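Local coordinates for protein RNA-directed RNA polymerase (PDB 3ZED) that probably copies the viral RNA genome as an RNA-directed RNA polymerase, found both free and covalently attached to the genomic RNA, at residues B[201-207]-B[421-426]; B[193-199]-B[716-721]. All blocks are in the same frame, centred on the assembly; numbering follows the deposited sequence.

Interaction 1: B[201-207]-B[421-426]; sequences LEQTLPI and YLLTRG. With K (potassium ion), chain L.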
loop_
_atom_site.group_PDB
_atom_site.type_symbol
_atom_site.label_atom_id
_atom_site.label_comp_id
_atom_site.label_asym_id
_atom_site.label_seq_id
_atom_site.Cartn_x
_atom_site.Cartn_y
_atom_site.Cartn_z
ATOM N N LEU B 201 9.940 -14.238 -6.770
ATOM C CA LEU B 201 9.824 -13.330 -5.628
ATOM C C LEU B 201 11.071 -13.355 -4.769
ATOM O O LEU B 201 11.357 -12.362 -4.127
ATOM C CB LEU B 201 8.577 -13.633 -4.782
ATOM C CG LEU B 201 7.237 -13.320 -5.444
ATOM C CD1 LEU B 201 6.108 -14.051 -4.761
ATOM C CD2 LEU B 201 6.991 -11.789 -5.524
ATOM N N GLU B 202 11.847 -14.449 -4.783
ATOM C CA GLU B 202 13.110 -14.485 -4.024
ATOM C C GLU B 202 14.060 -13.404 -4.556
ATOM O O GLU B 202 14.856 -12.850 -3.800
ATOM C CB GLU B 202 13.762 -15.857 -4.125
ATOM C CG GLU B 202 13.162 -16.902 -3.195
ATOM C CD GLU B 202 13.775 -18.289 -3.309
ATOM O OE1 GLU B 202 14.632 -18.501 -4.197
ATOM O OE2 GLU B 202 13.416 -19.162 -2.487
ATOM N N GLN B 203 13.920 -13.075 -5.854
ATOM C CA GLN B 203 14.703 -12.072 -6.561
ATOM C C GLN B 203 14.048 -10.672 -6.541
ATOM O O GLN B 203 14.751 -9.695 -6.255
ATOM C CB GLN B 203 14.955 -12.498 -8.027
ATOM C CG GLN B 203 15.613 -13.877 -8.216
ATOM C CD GLN B 203 16.851 -14.066 -7.363
ATOM O OE1 GLN B 203 17.703 -13.165 -7.240
ATOM N NE2 GLN B 203 16.968 -15.243 -6.743
ATOM N N THR B 204 12.735 -10.564 -6.896
ATOM C CA THR B 204 12.011 -9.278 -7.015
ATOM C C THR B 204 11.511 -8.763 -5.667
ATOM O O THR B 204 11.291 -7.558 -5.526
ATOM C CB THR B 204 10.853 -9.410 -7.995
ATOM O OG1 THR B 204 9.864 -10.261 -7.402
ATOM C CG2 THR B 204 11.295 -9.981 -9.348
ATOM N N LEU B 205 11.307 -9.654 -4.695
ATOM C CA LEU B 205 10.896 -9.258 -3.343
ATOM C C LEU B 205 11.658 -10.094 -2.305
ATOM O O LEU B 205 11.058 -10.951 -1.650
ATOM C CB LEU B 205 9.369 -9.332 -3.129
ATOM C CG LEU B 205 8.836 -8.639 -1.867
ATOM C CD1 LEU B 205 8.643 -7.150 -2.073
ATOM C CD2 LEU B 205 7.549 -9.241 -1.450
ATOM N N PRO B 206 12.992 -9.882 -2.141
ATOM C CA PRO B 206 13.736 -10.665 -1.133
ATOM C C PRO B 206 13.234 -10.365 0.277
ATOM O O PRO B 206 12.984 -9.196 0.622
ATOM C CB PRO B 206 15.180 -10.195 -1.317
ATOM C CG PRO B 206 15.082 -8.844 -1.959
ATOM C CD PRO B 206 13.882 -8.938 -2.851
ATOM N N ILE B 207 13.003 -11.424 1.059
ATOM C CA ILE B 207 12.513 -11.270 2.425
ATOM C C ILE B 207 13.396 -12.024 3.410
ATOM O O ILE B 207 14.049 -13.006 3.051
ATOM C CB ILE B 207 11.019 -11.698 2.595
ATOM C CG1 ILE B 207 10.783 -13.204 2.239
ATOM C CG2 ILE B 207 10.067 -10.737 1.866
ATOM C CD1 ILE B 207 9.448 -13.841 2.681
ATOM N N TYR B 421 4.513 -17.688 -0.519
ATOM C CA TYR B 421 5.857 -17.117 -0.435
ATOM C C TYR B 421 6.197 -16.669 0.996
ATOM O O TYR B 421 7.277 -16.992 1.489
ATOM C CB TYR B 421 6.001 -15.946 -1.418
ATOM C CG TYR B 421 7.367 -15.300 -1.385
ATOM C CD1 TYR B 421 8.499 -15.996 -1.795
ATOM C CD2 TYR B 421 7.527 -13.992 -0.946
ATOM C CE1 TYR B 421 9.763 -15.414 -1.748
ATOM C CE2 TYR B 421 8.785 -13.393 -0.903
ATOM C CZ TYR B 421 9.902 -14.113 -1.293
ATOM O OH TYR B 421 11.135 -13.522 -1.278
ATOM N N LEU B 422 5.269 -15.976 1.675
ATOM C CA LEU B 422 5.483 -15.514 3.049
ATOM C C LEU B 422 5.606 -16.680 4.042
ATOM O O LEU B 422 6.457 -16.636 4.922
ATOM C CB LEU B 422 4.343 -14.583 3.493
ATOM C CG LEU B 422 4.205 -13.206 2.773
ATOM C CD1 LEU B 422 2.984 -12.478 3.262
ATOM C CD2 LEU B 422 5.415 -12.306 3.023
ATOM N N LEU B 423 4.766 -17.724 3.901
ATOM C CA LEU B 423 4.775 -18.859 4.830
ATOM C C LEU B 423 5.938 -19.815 4.596
ATOM O O LEU B 423 6.374 -20.435 5.552
ATOM C CB LEU B 423 3.447 -19.631 4.807
ATOM C CG LEU B 423 2.441 -19.260 5.912
ATOM C CD1 LEU B 423 1.932 -17.814 5.750
ATOM C CD2 LEU B 423 1.264 -20.228 5.923
ATOM N N THR B 424 6.468 -19.906 3.361
ATOM C CA THR B 424 7.592 -20.801 3.073
ATOM C C THR B 424 8.941 -20.081 3.297
ATOM O O THR B 424 9.836 -20.665 3.876
ATOM C CB THR B 424 7.496 -21.410 1.643
ATOM O OG1 THR B 424 7.451 -20.374 0.662
ATOM C CG2 THR B 424 6.286 -22.315 1.461
ATOM N N ARG B 425 9.086 -18.828 2.845
ATOM C CA ARG B 425 10.353 -18.103 2.942
ATOM C C ARG B 425 10.465 -17.219 4.195
ATOM O O ARG B 425 11.582 -16.907 4.601
ATOM C CB ARG B 425 10.592 -17.249 1.668
ATOM C CG ARG B 425 11.232 -17.997 0.485
ATOM C CD ARG B 425 10.331 -19.065 -0.119
ATOM N NE ARG B 425 10.960 -19.684 -1.283
ATOM C CZ ARG B 425 10.460 -20.699 -1.974
ATOM N NH1 ARG B 425 9.289 -21.230 -1.640
ATOM N NH2 ARG B 425 11.124 -21.192 -3.010
ATOM N N GLY B 426 9.339 -16.819 4.778
ATOM C CA GLY B 426 9.334 -15.962 5.958
ATOM C C GLY B 426 9.122 -16.748 7.237
ATOM O O GLY B 426 10.044 -16.905 8.044
HETATM K K K L . 20.261 -13.396 -6.266
HETATM O O HOH W 1 21.488 -11.030 -5.583
#
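Tyr421 drives its phenol group into the C-terminal turn of helix 194-204, where its OH donates to Leu205 O over 2.6 Å. The hydroxyl sits above the carbonyl plane of Leu205, with a C=O...O angle of 138°. Leu201 CB lies almost squarely over one ring face, 3.6 Å from the centroid of Tyr421, in a CH-pi contact, and Leu201 CD1 lies near Tyr421 CG and CB. With CG anti to the backbone N (chi1 180°), the Tyr421 ring is carried away from its own helix toward Leu201 and Leu205. Ile207 approaches Tyr421 from the loop side: its CD1 lies 3.7 Å from Tyr421 CE2 and equally close to Arg425 CB, and also packs against Gly426 N.

The contact packs the C-terminal end of helix 194-204 against the end of helix 412-426, in the palm-domain part of the polymerase. Leu205 is the first residue to leave helical geometry, and its carbonyl is taken up by the tyrosine in a buried setting. A salt bridge flanks this core. Arg425 uses NE, at 2.8 Å, and NH2, at 3.1 Å, together on one oxygen, Glu202 OE2, both from the same face of the carboxylate, while the two planes stand 57° apart.

Further out, Arg425 NH1 donates to Thr424 OG1 and NH2 forms a second salt bridge with Glu195; Glu202 OE1 is paired with Lys199 and Ser701. On the far side of the turn, Gln203 OE1 binds a potassium ion together with a water, Thr698 OG1 and the carbonyls of Ser701, Pro702 and Lys704.

Interaction 2: B[193-199]-B[716-721]; sequences TNEQLAK and GTYKDP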
loop_
_atom_site.group_PDB
_atom_site.type_symbol
_atom_site.label_atom_id
_atom_site.label_comp_id
_atom_site.label_asym_id
_atom_site.label_seq_id
_atom_site.Cartn_x
_atom_site.Cartn_y
_atom_site.Cartn_z
ATOM N N THR B 193 3.464 -22.247 -11.194
ATOM C CA THR B 193 3.080 -22.928 -9.960
ATOM C C THR B 193 3.392 -21.935 -8.808
ATOM O O THR B 193 4.053 -20.926 -9.056
ATOM C CB THR B 193 3.825 -24.264 -9.788
ATOM O OG1 THR B 193 5.219 -23.997 -9.635
ATOM C CG2 THR B 193 3.579 -25.271 -10.931
ATOM N N ASN B 194 2.976 -22.239 -7.562
ATOM C CA ASN B 194 3.274 -21.397 -6.404
ATOM C C ASN B 194 4.781 -21.319 -6.179
ATOM O O ASN B 194 5.301 -20.236 -5.921
ATOM C CB ASN B 194 2.586 -21.925 -5.155
ATOM C CG ASN B 194 1.113 -21.621 -5.078
ATOM O OD1 ASN B 194 0.643 -20.574 -5.515
ATOM N ND2 ASN B 194 0.354 -22.527 -4.490
ATOM N N GLU B 195 5.483 -22.451 -6.343
ATOM C CA GLU B 195 6.934 -22.541 -6.149
ATOM C C GLU B 195 7.703 -21.756 -7.216
ATOM O O GLU B 195 8.674 -21.087 -6.872
ATOM C CB GLU B 195 7.400 -24.014 -6.084
ATOM C CG GLU B 195 8.869 -24.204 -5.722
ATOM C CD GLU B 195 9.386 -23.606 -4.424
ATOM O OE1 GLU B 195 8.575 -23.309 -3.514
ATOM O OE2 GLU B 195 10.625 -23.465 -4.309
ATOM N N GLN B 196 7.256 -21.793 -8.480
ATOM C CA GLN B 196 7.898 -21.021 -9.555
ATOM C C GLN B 196 7.781 -19.516 -9.283
ATOM O O GLN B 196 8.764 -18.791 -9.460
ATOM C CB GLN B 196 7.314 -21.379 -10.918
ATOM C CG GLN B 196 7.826 -22.715 -11.438
ATOM C CD GLN B 196 7.134 -23.173 -12.695
ATOM O OE1 GLN B 196 5.973 -22.826 -12.971
ATOM N NE2 GLN B 196 7.827 -24.003 -13.463
ATOM N N LEU B 197 6.609 -19.063 -8.796
ATOM C CA LEU B 197 6.407 -17.662 -8.419
ATOM C C LEU B 197 7.288 -17.269 -7.234
ATOM O O LEU B 197 7.875 -16.186 -7.255
ATOM C CB LEU B 197 4.950 -17.371 -8.084
ATOM C CG LEU B 197 4.014 -17.178 -9.261
ATOM C CD1 LEU B 197 2.665 -16.819 -8.760
ATOM C CD2 LEU B 197 4.501 -16.069 -10.197
ATOM N N ALA B 198 7.417 -18.169 -6.233
ATOM C CA ALA B 198 8.257 -17.982 -5.049
ATOM C C ALA B 198 9.726 -17.773 -5.441
ATOM O O ALA B 198 10.392 -16.920 -4.856
ATOM C CB ALA B 198 8.124 -19.180 -4.119
ATOM N N LYS B 199 10.207 -18.514 -6.455
ATOM C CA LYS B 199 11.574 -18.398 -6.974
ATOM C C LYS B 199 11.787 -17.019 -7.631
ATOM O O LYS B 199 12.880 -16.466 -7.534
ATOM C CB LYS B 199 11.894 -19.535 -7.969
ATOM C CG LYS B 199 11.951 -20.942 -7.353
ATOM C CD LYS B 199 12.963 -21.114 -6.200
ATOM C CE LYS B 199 14.401 -21.073 -6.660
ATOM N NZ LYS B 199 15.345 -21.218 -5.529
ATOM N N GLY B 716 10.801 -25.631 -17.291
ATOM C CA GLY B 716 9.929 -26.456 -16.455
ATOM C C GLY B 716 10.438 -26.763 -15.058
ATOM O O GLY B 716 9.881 -27.628 -14.383
ATOM N N THR B 717 11.492 -26.068 -14.615
ATOM C CA THR B 717 12.104 -26.235 -13.288
ATOM C C THR B 717 11.275 -25.526 -12.209
ATOM O O THR B 717 10.574 -24.553 -12.510
ATOM C CB THR B 717 13.552 -25.690 -13.290
ATOM O OG1 THR B 717 14.180 -26.037 -14.525
ATOM C CG2 THR B 717 14.392 -26.211 -12.130
ATOM N N TYR B 718 11.385 -26.018 -10.946
ATOM C CA TYR B 718 10.760 -25.501 -9.717
ATOM C C TYR B 718 9.236 -25.634 -9.711
ATOM O O TYR B 718 8.569 -24.889 -9.000
ATOM C CB TYR B 718 11.153 -24.019 -9.451
ATOM C CG TYR B 718 12.627 -23.725 -9.599
ATOM C CD1 TYR B 718 13.577 -24.427 -8.860
ATOM C CD2 TYR B 718 13.075 -22.737 -10.467
ATOM C CE1 TYR B 718 14.938 -24.164 -8.994
ATOM C CE2 TYR B 718 14.433 -22.444 -10.590
ATOM C CZ TYR B 718 15.363 -23.161 -9.850
ATOM O OH TYR B 718 16.709 -22.898 -9.971
ATOM N N LYS B 719 8.685 -26.594 -10.456
ATOM C CA LYS B 719 7.237 -26.844 -10.471
ATOM C C LYS B 719 6.754 -27.165 -9.055
ATOM O O LYS B 719 5.799 -26.552 -8.566
ATOM C CB LYS B 719 6.876 -27.969 -11.459
ATOM C CG LYS B 719 6.702 -27.432 -12.870
ATOM C CD LYS B 719 6.417 -28.521 -13.887
ATOM C CE LYS B 719 6.253 -27.936 -15.269
ATOM N NZ LYS B 719 6.297 -28.988 -16.319
ATOM N N ASP B 720 7.487 -28.043 -8.366
ATOM C CA ASP B 720 7.166 -28.443 -7.003
ATOM C C ASP B 720 8.345 -28.182 -6.071
ATOM O O ASP B 720 9.491 -28.386 -6.483
ATOM C CB ASP B 720 6.766 -29.921 -6.967
ATOM C CG ASP B 720 5.563 -30.222 -7.825
ATOM O OD1 ASP B 720 4.449 -29.787 -7.457
ATOM O OD2 ASP B 720 5.733 -30.885 -8.875
ATOM N N PRO B 721 8.099 -27.714 -4.820
ATOM C CA PRO B 721 9.223 -27.522 -3.885
ATOM C C PRO B 721 9.794 -28.870 -3.405
ATOM O O PRO B 721 9.070 -29.874 -3.376
ATOM C CB PRO B 721 8.587 -26.737 -2.734
ATOM C CG PRO B 721 7.152 -27.171 -2.730
ATOM C CD PRO B 721 6.796 -27.417 -4.175
HETATM O O HOH W 2 4.280 -25.306 -6.572
#
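Lys199 lays its folded chain across the face of the Tyr718 ring, touching it with its CG and CE methylenes, while NZ stands farther off over the same face, 4.9 Å from the Tyr718 centroid, in a cation-pi contact. CG rests 3.6 Å from Tyr718 CG, and CE stands 3.9 Å from the ring centroid of Tyr718, 11° off the normal, in a CH-pi contact. Bends at chi2 and chi3 curl the chain over the ring; the polar partners of NZ are Ser701 and Glu202. Thr717 CG2 covers the opposite face, giving the ring a sandwich of aliphatic groups.

At the start of the helix, Thr193 and Gln196 form a capping box: Gln196 N donates to Thr193 OG1, and Thr193 N to Gln196 OE1. Both side chains also reach across. Thr193 OG1 donates to Lys719 O at 2.8 Å, and Gln196 NE2 to Thr717 O at 3.0 Å, nearly straight at 172°; Thr717 O lies in the Gln196 amide plane, whereas NE2 sits above the Thr717 carbonyl plane. A water bridges Glu195 N and Lys719 O, so that carbonyl accepts twice. Glu195 packs its CD and OE1 against Pro721 CB, its carboxylate held by Tyr420, with Arg425 as second partner.

Gly716, its phi positive, closes the Schellman motif ending helix 706-714; Ile713 and Val709 of that helix meet Gln196 and Lys199. Beyond Pro721, Trp726 of helix 724-732 meets Glu195, and helix 412-426 lies against Leu197 and Ala198.

In the fold
From the N terminus, the chain reaches helix 194-204, which serves both contacts: its first turns take part in interaction 2, its last turn and the following loop in interaction 1. Then 213 residues separate 201-207 from 421-426, at the end of helix 412-426, where the loop of interaction 1 closes. Only after helix 706-714 does the 716-721 loop come back, closing a much longer loop in which interaction 1 is nested. Interaction 1 thus joins two helices within the palm-domain part of the chain, whereas interaction 2 brings the C-terminal region onto one of them. The contacts lie about 12 Å apart, centre to centre, linked directly by the Glu195-Arg425 bridge.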